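PDB 4AIV: probable nitrite reductase [nad(p)h] small subunit NIRD, which probably serves as the small subunit that NirB needs for the NADH-dependent reduction of nitrite to ammonium, and carries a Rieske-like domain. Local coordinates for residues C14-L19 with L37-D42; L29-Q34 with V113-V118; G70-Q75 with F83-G88. All coordinates share one frame; numbering follows the deposited sequence.

Interaction 1: residues C14-L19 with L37-D42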
ATOM      1  N   CYS A  14      -8.063  -9.615   3.774  1.00 13.87           N
ATOM      2  CA  CYS A  14      -9.340 -10.026   3.195  1.00 13.25           C
ATOM      3  C   CYS A  14      -9.146 -11.135   2.193  1.00 14.31           C
ATOM      4  O   CYS A  14      -8.011 -11.525   1.910  1.00 10.70           O
ATOM      5  CB  CYS A  14     -10.020  -8.844   2.487  1.00 14.45           C
ATOM      6  SG  CYS A  14      -9.086  -8.075   1.113  1.00 17.21           S
ATOM      7  N   ALA A  15     -10.263 -11.628   1.655  1.00 14.89           N
ATOM      8  CA  ALA A  15     -10.234 -12.564   0.537  1.00 15.42           C
ATOM      9  C   ALA A  15      -9.753 -11.825  -0.707  1.00 11.14           C
ATOM     10  O   ALA A  15     -10.118 -10.668  -0.936  1.00 12.42           O
ATOM     11  CB  ALA A  15     -11.618 -13.169   0.295  1.00 13.78           C
ATOM     12  N   TYR A  16      -8.918 -12.497  -1.498  1.00 12.78           N
ATOM     13  CA  TYR A  16      -8.366 -11.914  -2.714  1.00 11.59           C
ATOM     14  C   TYR A  16      -9.454 -11.398  -3.642  1.00 14.05           C
ATOM     15  O   TYR A  16      -9.356 -10.287  -4.173  1.00 10.45           O
ATOM     16  CB  TYR A  16      -7.520 -12.948  -3.452  1.00 10.70           C
ATOM     17  CG  TYR A  16      -6.803 -12.405  -4.673  1.00 11.78           C
ATOM     18  CD1 TYR A  16      -5.717 -11.545  -4.538  1.00 11.76           C
ATOM     19  CD2 TYR A  16      -7.204 -12.760  -5.958  1.00 11.29           C
ATOM     20  CE1 TYR A  16      -5.041 -11.051  -5.654  1.00 10.56           C
ATOM     21  CE2 TYR A  16      -6.539 -12.266  -7.077  1.00 12.62           C
ATOM     22  CZ  TYR A  16      -5.457 -11.415  -6.918  1.00 10.61           C
ATOM     23  OH  TYR A  16      -4.787 -10.922  -8.020  1.00  7.50           O
ATOM     24  N   ASP A  17     -10.496 -12.203  -3.832  1.00 12.79           N
ATOM     25  CA  ASP A  17     -11.569 -11.846  -4.758  1.00 14.00           C
ATOM     26  C   ASP A  17     -12.520 -10.766  -4.222  1.00 16.56           C
ATOM     27  O   ASP A  17     -13.509 -10.422  -4.872  1.00 20.83           O
ATOM     28  CB  ASP A  17     -12.351 -13.094  -5.218  1.00 20.47           C
ATOM     29  CG  ASP A  17     -13.028 -13.831  -4.075  1.00 25.17           C
ATOM     30  OD1 ASP A  17     -13.271 -13.223  -3.007  1.00 27.76           O
ATOM     31  OD2 ASP A  17     -13.335 -15.031  -4.255  1.00 30.39           O
ATOM     32  N   HIS A  18     -12.233 -10.240  -3.035  1.00 12.62           N
ATOM     33  CA  HIS A  18     -13.052  -9.161  -2.480  1.00 16.76           C
ATOM     34  C   HIS A  18     -12.414  -7.793  -2.728  1.00 16.54           C
ATOM     35  O   HIS A  18     -13.045  -6.758  -2.537  1.00 17.51           O
ATOM     36  CB  HIS A  18     -13.333  -9.396  -0.989  1.00 21.06           C
ATOM     37  CG  HIS A  18     -14.365 -10.455  -0.748  1.00 29.72           C
ATOM     38  ND1 HIS A  18     -14.748 -10.852   0.524  1.00 28.64           N
ATOM     39  CD2 HIS A  18     -15.103 -11.194  -1.603  1.00 27.48           C
ATOM     40  CE1 HIS A  18     -15.673 -11.788   0.430  1.00 40.62           C
ATOM     41  NE2 HIS A  18     -15.908 -12.017  -0.859  1.00 35.54           N
ATOM     42  N   LEU A  19     -11.162  -7.799  -3.178  1.00 16.94           N
ATOM     43  CA  LEU A  19     -10.453  -6.561  -3.503  1.00 15.68           C
ATOM     44  C   LEU A  19     -10.513  -6.288  -5.004  1.00 17.87           C
ATOM     45  O   LEU A  19     -10.020  -7.088  -5.805  1.00 18.40           O
ATOM     46  CB  LEU A  19      -8.994  -6.666  -3.047  1.00 14.03           C
ATOM     47  CG  LEU A  19      -8.194  -5.375  -2.910  1.00 20.24           C
ATOM     48  CD1 LEU A  19      -8.964  -4.369  -2.044  1.00 18.55           C
ATOM     49  CD2 LEU A  19      -6.818  -5.668  -2.297  1.00 15.44           C
ATOM     50  N   LEU A  37      -3.763  -0.621   1.168  1.00  6.86           N
ATOM     51  CA  LEU A  37      -3.592  -1.862   0.414  1.00  8.62           C
ATOM     52  C   LEU A  37      -4.256  -1.774  -0.959  1.00  9.49           C
ATOM     53  O   LEU A  37      -5.421  -1.386  -1.064  1.00 10.26           O
ATOM     54  CB  LEU A  37      -4.191  -3.039   1.194  1.00  7.09           C
ATOM     55  CG  LEU A  37      -4.190  -4.418   0.501  1.00  9.35           C
ATOM     56  CD1 LEU A  37      -2.757  -4.990   0.331  1.00  8.06           C
ATOM     57  CD2 LEU A  37      -5.090  -5.406   1.254  1.00  5.74           C
ATOM     58  N   PHE A  38      -3.515  -2.143  -2.003  1.00  7.80           N
ATOM     59  CA  PHE A  38      -4.017  -2.107  -3.375  1.00  8.90           C
ATOM     60  C   PHE A  38      -3.746  -3.438  -4.094  1.00 13.56           C
ATOM     61  O   PHE A  38      -2.659  -4.004  -3.976  1.00 10.90           O
ATOM     62  CB  PHE A  38      -3.297  -1.013  -4.175  1.00  7.13           C
ATOM     63  CG  PHE A  38      -3.391   0.370  -3.574  1.00 11.72           C
ATOM     64  CD1 PHE A  38      -2.471   0.796  -2.619  1.00 11.84           C
ATOM     65  CD2 PHE A  38      -4.381   1.254  -3.986  1.00  9.05           C
ATOM     66  CE1 PHE A  38      -2.543   2.080  -2.087  1.00 12.38           C
ATOM     67  CE2 PHE A  38      -4.463   2.545  -3.451  1.00 11.21           C
ATOM     68  CZ  PHE A  38      -3.548   2.951  -2.499  1.00 10.12           C
ATOM     69  N   ARG A  39      -4.720  -3.911  -4.863  1.00 11.39           N
ATOM     70  CA  ARG A  39      -4.486  -4.971  -5.845  1.00 11.30           C
ATOM     71  C   ARG A  39      -4.377  -4.336  -7.244  1.00 12.93           C
ATOM     72  O   ARG A  39      -5.163  -3.452  -7.597  1.00  9.93           O
ATOM     73  CB  ARG A  39      -5.620  -5.999  -5.794  1.00 11.37           C
ATOM     74  CG  ARG A  39      -5.777  -6.876  -7.033  1.00 12.79           C
ATOM     75  CD  ARG A  39      -6.905  -7.888  -6.825  1.00 12.12           C
ATOM     76  NE  ARG A  39      -7.212  -8.637  -8.042  1.00 10.95           N
ATOM     77  CZ  ARG A  39      -8.170  -9.554  -8.140  1.00  9.77           C
ATOM     78  NH1 ARG A  39      -8.926  -9.856  -7.089  1.00  8.93           N
ATOM     79  NH2 ARG A  39      -8.368 -10.175  -9.294  1.00 10.57           N
ATOM     80  N   LEU A  40      -3.395  -4.768  -8.033  1.00 11.25           N
ATOM     81  CA  LEU A  40      -3.215  -4.226  -9.382  1.00 10.60           C
ATOM     82  C   LEU A  40      -3.730  -5.192 -10.448  1.00 11.59           C
ATOM     83  O   LEU A  40      -4.011  -6.356 -10.158  1.00  8.40           O
ATOM     84  CB  LEU A  40      -1.738  -3.915  -9.647  1.00  8.85           C
ATOM     85  CG  LEU A  40      -1.019  -3.045  -8.608  1.00 11.81           C
ATOM     86  CD1 LEU A  40       0.399  -2.729  -9.063  1.00  9.20           C
ATOM     87  CD2 LEU A  40      -1.793  -1.750  -8.329  1.00 12.74           C
ATOM     88  N   ASP A  41      -3.835  -4.704 -11.683  1.00  9.01           N
ATOM     89  CA  ASP A  41      -4.273  -5.532 -12.808  1.00  9.25           C
ATOM     90  C   ASP A  41      -3.415  -6.762 -13.042  1.00 10.57           C
ATOM     91  O   ASP A  41      -3.933  -7.801 -13.461  1.00 10.23           O
ATOM     92  CB  ASP A  41      -4.367  -4.717 -14.096  1.00  9.58           C
ATOM     93  CG  ASP A  41      -5.580  -3.799 -14.110  1.00 23.10           C
ATOM     94  OD1 ASP A  41      -6.547  -4.074 -13.355  1.00 21.16           O
ATOM     95  OD2 ASP A  41      -5.560  -2.805 -14.870  1.00 20.75           O
ATOM     96  N   ASP A  42      -2.114  -6.658 -12.772  1.00  7.78           N
ATOM     97  CA  ASP A  42      -1.224  -7.817 -12.927  1.00 10.19           C
ATOM     98  C   ASP A  42      -1.404  -8.858 -11.808  1.00 11.88           C
ATOM     99  O   ASP A  42      -0.698  -9.873 -11.765  1.00  7.27           O
ATOM    100  CB  ASP A  42       0.245  -7.385 -13.073  1.00 10.97           C
ATOM    101  CG  ASP A  42       0.903  -6.990 -11.735  1.00 13.43           C
ATOM    102  OD1 ASP A  42       0.208  -6.850 -10.700  1.00  9.74           O
ATOM    103  OD2 ASP A  42       2.144  -6.819 -11.730  1.00 12.10           O
TER

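Interaction 2: residues L29-Q34 with V113-V118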
ATOM      1  N   LEU A  29      -2.851  -2.988  11.075  1.00 10.67           N
ATOM      2  CA  LEU A  29      -1.987  -4.105  11.447  1.00 11.47           C
ATOM      3  C   LEU A  29      -2.025  -4.340  12.957  1.00 14.62           C
ATOM      4  O   LEU A  29      -2.583  -3.538  13.711  1.00 10.91           O
ATOM      5  CB  LEU A  29      -0.552  -3.885  10.967  1.00  7.41           C
ATOM      6  CG  LEU A  29      -0.361  -3.584   9.476  1.00 11.48           C
ATOM      7  CD1 LEU A  29       1.137  -3.469   9.138  1.00 11.47           C
ATOM      8  CD2 LEU A  29      -1.060  -4.640   8.601  1.00 11.43           C
ATOM      9  N   ASP A  30      -1.426  -5.445  13.387  1.00 13.27           N
ATOM     10  CA  ASP A  30      -1.506  -5.885  14.777  1.00 16.01           C
ATOM     11  C   ASP A  30      -0.992  -4.834  15.772  1.00 17.64           C
ATOM     12  O   ASP A  30      -1.493  -4.740  16.896  1.00 14.39           O
ATOM     13  CB  ASP A  30      -0.723  -7.187  14.939  1.00 15.46           C
ATOM     14  CG  ASP A  30       0.764  -6.960  14.929  1.00 17.29           C
ATOM     15  OD1 ASP A  30       1.305  -6.527  13.878  1.00 13.98           O
ATOM     16  OD2 ASP A  30       1.390  -7.189  15.984  1.00 20.32           O
ATOM     17  N   ASP A  31      -0.013  -4.028  15.356  1.00 12.66           N
ATOM     18  CA  ASP A  31       0.572  -3.030  16.255  1.00 15.93           C
ATOM     19  C   ASP A  31      -0.061  -1.646  16.095  1.00 13.39           C
ATOM     20  O   ASP A  31       0.396  -0.675  16.692  1.00 13.13           O
ATOM     21  CB  ASP A  31       2.088  -2.938  16.057  1.00 16.94           C
ATOM     22  CG  ASP A  31       2.464  -2.219  14.777  1.00 19.80           C
ATOM     23  OD1 ASP A  31       1.634  -2.180  13.839  1.00 17.26           O
ATOM     24  OD2 ASP A  31       3.599  -1.701  14.700  1.00 29.00           O
ATOM     25  N   GLY A  32      -1.105  -1.554  15.277  1.00 13.96           N
ATOM     26  CA  GLY A  32      -1.784  -0.288  15.074  1.00 13.08           C
ATOM     27  C   GLY A  32      -1.334   0.507  13.860  1.00 16.15           C
ATOM     28  O   GLY A  32      -1.929   1.550  13.561  1.00 11.78           O
ATOM     29  N   SER A  33      -0.296   0.039  13.161  1.00 12.53           N
ATOM     30  CA  SER A  33       0.114   0.675  11.903  1.00 13.22           C
ATOM     31  C   SER A  33      -1.070   0.703  10.937  1.00 10.51           C
ATOM     32  O   SER A  33      -1.858  -0.248  10.882  1.00 12.28           O
ATOM     33  CB  SER A  33       1.270  -0.088  11.240  1.00 14.61           C
ATOM     34  OG  SER A  33       2.344  -0.274  12.137  1.00 16.12           O
ATOM     35  N   GLN A  34      -1.192   1.795  10.190  1.00 11.41           N
ATOM     36  CA  GLN A  34      -2.269   1.950   9.224  1.00 14.02           C
ATOM     37  C   GLN A  34      -1.666   1.821   7.853  1.00  9.87           C
ATOM     38  O   GLN A  34      -0.649   2.452   7.549  1.00 12.88           O
ATOM     39  CB  GLN A  34      -2.926   3.325   9.330  1.00 14.81           C
ATOM     40  CG  GLN A  34      -3.329   3.741  10.706  1.00 24.15           C
ATOM     41  CD  GLN A  34      -3.945   5.111  10.667  1.00 32.58           C
ATOM     42  OE1 GLN A  34      -4.388   5.565   9.605  1.00 30.15           O
ATOM     43  NE2 GLN A  34      -3.967   5.791  11.809  1.00 40.30           N
ATOM     44  N   VAL A 113      -0.830  -8.824   5.034  1.00  7.08           N
ATOM     45  CA  VAL A 113       0.155  -7.761   5.083  1.00  7.45           C
ATOM     46  C   VAL A 113       0.984  -7.930   6.342  1.00  9.70           C
ATOM     47  O   VAL A 113       0.436  -8.152   7.430  1.00  9.23           O
ATOM     48  CB  VAL A 113      -0.518  -6.366   5.116  1.00  8.08           C
ATOM     49  CG1 VAL A 113       0.543  -5.270   5.209  1.00  6.84           C
ATOM     50  CG2 VAL A 113      -1.407  -6.163   3.899  1.00  7.14           C
ATOM     51  N   ALA A 114       2.301  -7.826   6.206  1.00  9.24           N
ATOM     52  CA  ALA A 114       3.175  -8.002   7.356  1.00  9.70           C
ATOM     53  C   ALA A 114       3.752  -6.682   7.827  1.00 11.36           C
ATOM     54  O   ALA A 114       3.882  -5.727   7.063  1.00 11.16           O
ATOM     55  CB  ALA A 114       4.313  -8.964   7.018  1.00 13.31           C
ATOM     56  N   ARG A 115       4.084  -6.623   9.105  1.00 11.72           N
ATOM     57  CA  ARG A 115       5.016  -5.615   9.569  1.00 14.88           C
ATOM     58  C   ARG A 115       6.222  -6.398  10.044  1.00 14.79           C
ATOM     59  O   ARG A 115       6.099  -7.547  10.483  1.00 16.42           O
ATOM     60  CB  ARG A 115       4.437  -4.773  10.706  1.00 19.42           C
ATOM     61  CG  ARG A 115       4.160  -5.571  11.954  1.00 16.20           C
ATOM     62  CD  ARG A 115       4.146  -4.708  13.194  1.00 24.84           C
ATOM     63  NE  ARG A 115       3.752  -5.510  14.343  1.00 23.66           N
ATOM     64  CZ  ARG A 115       4.528  -5.773  15.391  1.00 24.33           C
ATOM     65  NH1 ARG A 115       5.754  -5.273  15.465  1.00 20.90           N
ATOM     66  NH2 ARG A 115       4.058  -6.529  16.377  1.00 18.35           N
ATOM     67  N   VAL A 116       7.393  -5.790   9.942  1.00 15.23           N
ATOM     68  CA  VAL A 116       8.616  -6.462  10.325  1.00 18.25           C
ATOM     69  C   VAL A 116       8.955  -6.096  11.758  1.00 20.52           C
ATOM     70  O   VAL A 116       9.017  -4.914  12.107  1.00 22.43           O
ATOM     71  CB  VAL A 116       9.782  -6.093   9.380  1.00 19.61           C
ATOM     72  CG1 VAL A 116      11.088  -6.684   9.886  1.00 21.14           C
ATOM     73  CG2 VAL A 116       9.484  -6.567   7.970  1.00 25.36           C
ATOM     74  N   ALA A 117       9.139  -7.112  12.596  1.00 17.97           N
ATOM     75  CA  ALA A 117       9.530  -6.889  13.981  1.00 23.02           C
ATOM     76  C   ALA A 117      10.866  -7.568  14.274  1.00 25.81           C
ATOM     77  O   ALA A 117      11.364  -8.359  13.465  1.00 20.46           O
ATOM     78  CB  ALA A 117       8.445  -7.390  14.933  1.00 25.06           C
ATOM     79  N   VAL A 118      11.437  -7.263  15.435  1.00 33.06           N
ATOM     80  CA  VAL A 118      12.705  -7.862  15.850  1.00 36.05           C
ATOM     81  C   VAL A 118      12.514  -9.216  16.539  1.00 37.13           C
ATOM     82  O   VAL A 118      13.345 -10.121  16.383  1.00 39.79           O
ATOM     83  CB  VAL A 118      13.470  -6.926  16.792  1.00 25.07           C
ATOM     84  CG1 VAL A 118      13.971  -5.716  16.018  1.00 27.04           C
ATOM     85  CG2 VAL A 118      12.560  -6.498  17.974  1.00 25.21           C
TER

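Interaction 3: residues G70-Q75 with F83-G88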
ATOM      1  N   GLY A  70       6.077   3.332 -16.534  1.00 29.21           N
ATOM      2  CA  GLY A  70       5.891   1.903 -16.344  1.00 29.21           C
ATOM      3  C   GLY A  70       5.876   1.466 -14.890  1.00 28.00           C
ATOM      4  O   GLY A  70       5.610   0.303 -14.582  1.00 33.22           O
ATOM      5  N   ARG A  71       6.155   2.401 -13.987  1.00 24.51           N
ATOM      6  CA  ARG A  71       6.277   2.074 -12.570  1.00 21.50           C
ATOM      7  C   ARG A  71       4.966   2.312 -11.820  1.00 20.43           C
ATOM      8  O   ARG A  71       4.416   3.412 -11.859  1.00 16.54           O
ATOM      9  CB  ARG A  71       7.396   2.900 -11.949  1.00 24.14           C
ATOM     10  CG  ARG A  71       7.803   2.438 -10.584  1.00 24.28           C
ATOM     11  CD  ARG A  71       9.167   2.960 -10.260  1.00 26.21           C
ATOM     12  NE  ARG A  71       9.560   2.588  -8.913  1.00 21.79           N
ATOM     13  CZ  ARG A  71      10.543   3.175  -8.247  1.00 22.54           C
ATOM     14  NH1 ARG A  71      11.223   4.163  -8.818  1.00 22.83           N
ATOM     15  NH2 ARG A  71      10.834   2.783  -7.014  1.00 22.91           N
ATOM     16  N   ALA A  72       4.471   1.272 -11.146  1.00 13.06           N
ATOM     17  CA  ALA A  72       3.182   1.339 -10.463  1.00 16.27           C
ATOM     18  C   ALA A  72       3.230   2.341  -9.309  1.00 10.77           C
ATOM     19  O   ALA A  72       4.168   2.357  -8.507  1.00 12.94           O
ATOM     20  CB  ALA A  72       2.776  -0.039  -9.959  1.00 16.18           C
ATOM     21  N   MET A  73       2.225   3.193  -9.225  1.00 13.22           N
ATOM     22  CA  MET A  73       2.231   4.182  -8.165  1.00 11.86           C
ATOM     23  C   MET A  73       0.831   4.525  -7.719  1.00 10.07           C
ATOM     24  O   MET A  73      -0.148   4.153  -8.362  1.00 11.35           O
ATOM     25  CB  MET A  73       2.999   5.445  -8.598  1.00 11.75           C
ATOM     26  CG  MET A  73       2.544   6.063  -9.926  1.00 21.20           C
ATOM     27  SD  MET A  73       0.992   6.992  -9.830  1.00 22.79           S
ATOM     28  CE  MET A  73       1.172   8.086 -11.246  1.00 25.24           C
ATOM     29  N   VAL A  74       0.746   5.224  -6.594  1.00  9.23           N
ATOM     30  CA  VAL A  74      -0.514   5.803  -6.155  1.00 10.62           C
ATOM     31  C   VAL A  74      -0.317   7.314  -5.983  1.00 12.03           C
ATOM     32  O   VAL A  74       0.709   7.765  -5.458  1.00 11.30           O
ATOM     33  CB  VAL A  74      -1.016   5.148  -4.837  1.00 10.03           C
ATOM     34  CG1 VAL A  74       0.025   5.291  -3.727  1.00  9.38           C
ATOM     35  CG2 VAL A  74      -2.358   5.746  -4.406  1.00 10.42           C
ATOM     36  N   GLN A  75      -1.282   8.096  -6.451  1.00 10.99           N
ATOM     37  CA  GLN A  75      -1.248   9.532  -6.223  1.00 15.97           C
ATOM     38  C   GLN A  75      -2.087   9.894  -5.016  1.00 17.43           C
ATOM     39  O   GLN A  75      -3.232   9.466  -4.903  1.00 15.58           O
ATOM     40  CB  GLN A  75      -1.721  10.293  -7.457  1.00 16.36           C
ATOM     41  CG  GLN A  75      -0.668  10.335  -8.535  1.00 26.28           C
ATOM     42  CD  GLN A  75      -1.124  11.093  -9.749  1.00 34.27           C
ATOM     43  OE1 GLN A  75      -2.204  10.830 -10.286  1.00 32.07           O
ATOM     44  NE2 GLN A  75      -0.308  12.053 -10.192  1.00 29.26           N
ATOM     45  N   PHE A  83       3.551   8.156  -5.342  1.00  9.17           N
ATOM     46  CA  PHE A  83       4.369   7.271  -4.517  1.00 14.87           C
ATOM     47  C   PHE A  83       4.464   5.889  -5.170  1.00 13.86           C
ATOM     48  O   PHE A  83       3.445   5.263  -5.463  1.00  8.82           O
ATOM     49  CB  PHE A  83       3.787   7.146  -3.099  1.00 11.86           C
ATOM     50  CG  PHE A  83       3.803   8.440  -2.321  1.00 15.63           C
ATOM     51  CD1 PHE A  83       2.781   9.365  -2.472  1.00 10.75           C
ATOM     52  CD2 PHE A  83       4.847   8.736  -1.443  1.00 14.79           C
ATOM     53  CE1 PHE A  83       2.787  10.563  -1.764  1.00 14.27           C
ATOM     54  CE2 PHE A  83       4.858   9.932  -0.731  1.00 12.60           C
ATOM     55  CZ  PHE A  83       3.821  10.847  -0.893  1.00 13.97           C
ATOM     56  N   ALA A  84       5.692   5.422  -5.391  1.00 11.30           N
ATOM     57  CA  ALA A  84       5.932   4.093  -5.957  1.00 12.40           C
ATOM     58  C   ALA A  84       5.411   2.998  -5.022  1.00 12.57           C
ATOM     59  O   ALA A  84       5.699   3.010  -3.822  1.00 10.97           O
ATOM     60  CB  ALA A  84       7.416   3.901  -6.222  1.00 10.77           C
ATOM     61  N   LEU A  85       4.645   2.046  -5.560  1.00 10.29           N
ATOM     62  CA  LEU A  85       4.053   1.008  -4.706  1.00  9.95           C
ATOM     63  C   LEU A  85       5.087  -0.041  -4.287  1.00 13.88           C
ATOM     64  O   LEU A  85       4.911  -0.737  -3.277  1.00 13.20           O
ATOM     65  CB  LEU A  85       2.825   0.367  -5.384  1.00 11.60           C
ATOM     66  CG  LEU A  85       1.584   1.273  -5.500  1.00 10.95           C
ATOM     67  CD1 LEU A  85       0.480   0.629  -6.366  1.00  9.53           C
ATOM     68  CD2 LEU A  85       1.038   1.609  -4.118  1.00 10.98           C
ATOM     69  N   ASP A  86       6.181  -0.137  -5.042  1.00 12.76           N
ATOM     70  CA  ASP A  86       7.189  -1.154  -4.756  1.00 15.02           C
ATOM     71  C   ASP A  86       8.087  -0.817  -3.560  1.00 16.13           C
ATOM     72  O   ASP A  86       8.432  -1.700  -2.780  1.00 19.68           O
ATOM     73  CB  ASP A  86       8.011  -1.543  -6.009  1.00 20.91           C
ATOM     74  CG  ASP A  86       8.827  -0.380  -6.589  1.00 22.79           C
ATOM     75  OD1 ASP A  86       8.806   0.738  -6.033  1.00 16.45           O
ATOM     76  OD2 ASP A  86       9.513  -0.601  -7.608  1.00 25.54           O
ATOM     77  N   ASP A  87       8.436   0.456  -3.391  1.00 13.52           N
ATOM     78  CA  ASP A  87       9.314   0.834  -2.284  1.00 19.08           C
ATOM     79  C   ASP A  87       8.835   2.052  -1.484  1.00 14.96           C
ATOM     80  O   ASP A  87       9.553   2.548  -0.619  1.00 14.79           O
ATOM     81  CB  ASP A  87      10.748   1.043  -2.778  1.00 16.61           C
ATOM     82  CG  ASP A  87      10.871   2.187  -3.772  1.00 22.30           C
ATOM     83  OD1 ASP A  87       9.894   2.948  -3.979  1.00 20.92           O
ATOM     84  OD2 ASP A  87      11.965   2.326  -4.357  1.00 28.66           O
ATOM     85  N   GLY A  88       7.639   2.543  -1.793  1.00 11.08           N
ATOM     86  CA  GLY A  88       7.072   3.667  -1.066  1.00 10.70           C
ATOM     87  C   GLY A  88       7.704   5.026  -1.336  1.00 14.49           C
ATOM     88  O   GLY A  88       7.277   6.028  -0.758  1.00 12.75           O
TER
HETATM   89  O   HOH W   1       6.072   0.349  -8.105  1.00 15.19           O

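Interaction 1: residues C14-L19 with L37-D42
The guanidinium of Arg39 lies flat on one face of the Tyr16 ring, a cation-pi stack with centres 3.9 Å apart and planes only 15° from parallel. Tyr16 CE2 sits over the middle of the guanidinium, 3.3 Å from Arg39 CZ, while NH1 lies over the same ring face but displaced toward its rim; Asp17 CA borders the guanidinium edge. The stack joins the 3-10 turn that follows strand 7-15 to the end of strand 34-39, in the larger antiparallel sheet of the Rieske-like domain. The two strands are not neighbours in that sheet, and side chains span the gap. Arg39 does so with a fully extended chain, its CG anti to the backbone N (chi1 160°), and its CD adds an off-centre CH-pi contact to the ring. The Tyr16 hydroxyl passes close to Arg39 NE without bonding to it and is hydrogen-bonded instead to Gly43 O. Beneath this layer Leu19 packs into the interior: its CD2 touches Arg39 CB at 3.7 Å and Leu37 CD2 at 4.0 Å, and Ile111 of strand 110-117 meets both leucines. The carbonyl oxygen of Tyr16 serves two donors. Within the turn Leu19 N reaches Tyr16 O at 3.2 Å; from across the contact Arg39 NH1 reaches Tyr16 O at 3.0 Å, in a weak, bent bond with 124° at the hydrogen.

Interaction 2: residues L29-Q34 with V113-V118
Arg115 and Asp30 form a two-pronged salt bridge in which the guanidinium offers its side: Arg115 NE donates to Asp30 OD1 at 2.7 Å and Arg115 NH2 to Asp30 OD2 at 2.8 Å. Both bonds are nearly straight, both carboxylate oxygens use their syn lone pairs, and the two planes are 17° apart, so the pair holds the guanidinium against rotation. A second, looser charge contact comes from Asp31, whose carboxylate is stacked against the arginine with planes nearly parallel. Its OD2 lies well out of the guanidinium plane, 3.8 Å from Arg115 NE, and receives no N-H; Asp31 CG rests 3.4 Å from Arg115 CD. These acids belong to the type I turn Leu29-Gly32, which lies between strands 25-28 and 34-39 of the larger antiparallel sheet of the Rieske-like fold and here reaches strand 110-117. Bonds from the residue just after the turn hold the Asp31 carboxylate: OD1 accepts from Ser33 N in an Asx turn and from Ser33 OG at 2.7 Å. Apolar contact is made by Leu29, whose side chain runs past that of Arg115 in the opposite direction. Its CG, anti to the carbonyl carbon (chi1 -54°), turns the branch toward strand 110-117, where Leu29 CD1 touches Arg115 CB at 3.9 Å and Leu29 CD2 meets Val113 CG1 at 3.8 Å; Leu29 also touches Tyr101 and Val35.

Interaction 3: residues G70-Q75 with F83-G88
Val74 and Leu85 cross at about a right angle, with Val74 CG1 3.8 Å from Leu85 CD2, and Phe38 of strand 34-39 packs against both. Leu85 CG lies 4.0 Å from Met73 CA, while Ala72 CB comes only loosely near Leu85 CD1. Phe83 sends its side chain to the same face of the sheet as Val74; its CB borders the valine, and the ring, turned so that Val74 O lies at its edge, reaches Pro53 and Met60. Outward from this centre the backbones pair. Val74 and Phe83 make a hydrogen-bonded antiparallel pair, Val74 N to Phe83 O and Phe83 N to Val74 O, both 2.9 Å; Met73 and Ala84 make the next, non-hydrogen-bonded pair. Ala72 O accepts from Leu85 N at 3.0 Å and also from a water, to which Asp86 N donates weakly. At the polar rim Arg71 extends, CG anti to the backbone N (chi1 -168°), with Ala84 CB against one face of its guanidinium. In two salt bridges, Arg71 NH2 donates to Asp86 OD1 at 3.0 Å, on its syn lone pair, and lies 2.9 Å from Asp87 OD2; Asp87 OD1 is held by Ser89. Arg71 thus ties the acid-bearing turn after strand 82-84 to the start of strand 71-75, the two strands forming a beta hairpin in the small three-stranded antiparallel sheet of the Rieske-like domain.

Interactions 1 and 2 both bear on the larger sheet, their centres about 19 Å apart, and meet where the buried side chains of Leu37 and Val113 touch, CD1 of the first 4.0 Å from CG2 of the second. Interaction 3 lies in the smaller sheet, its centre about 16 Å from that of interaction 1. Strand 34-39 and the residues after it join the two: Phe38 CZ reaches Val74 CG2 at 3.6 Å and Leu40 CD1 reaches Ala72 CB at 3.7 Å. Interactions 2 and 3 lie on opposite sides of the chain's centre and do not touch, being about 11 Å apart at their nearest atoms. A glycerol, probably from crystallisation, lies about 4 Å from the Ala72 side chain.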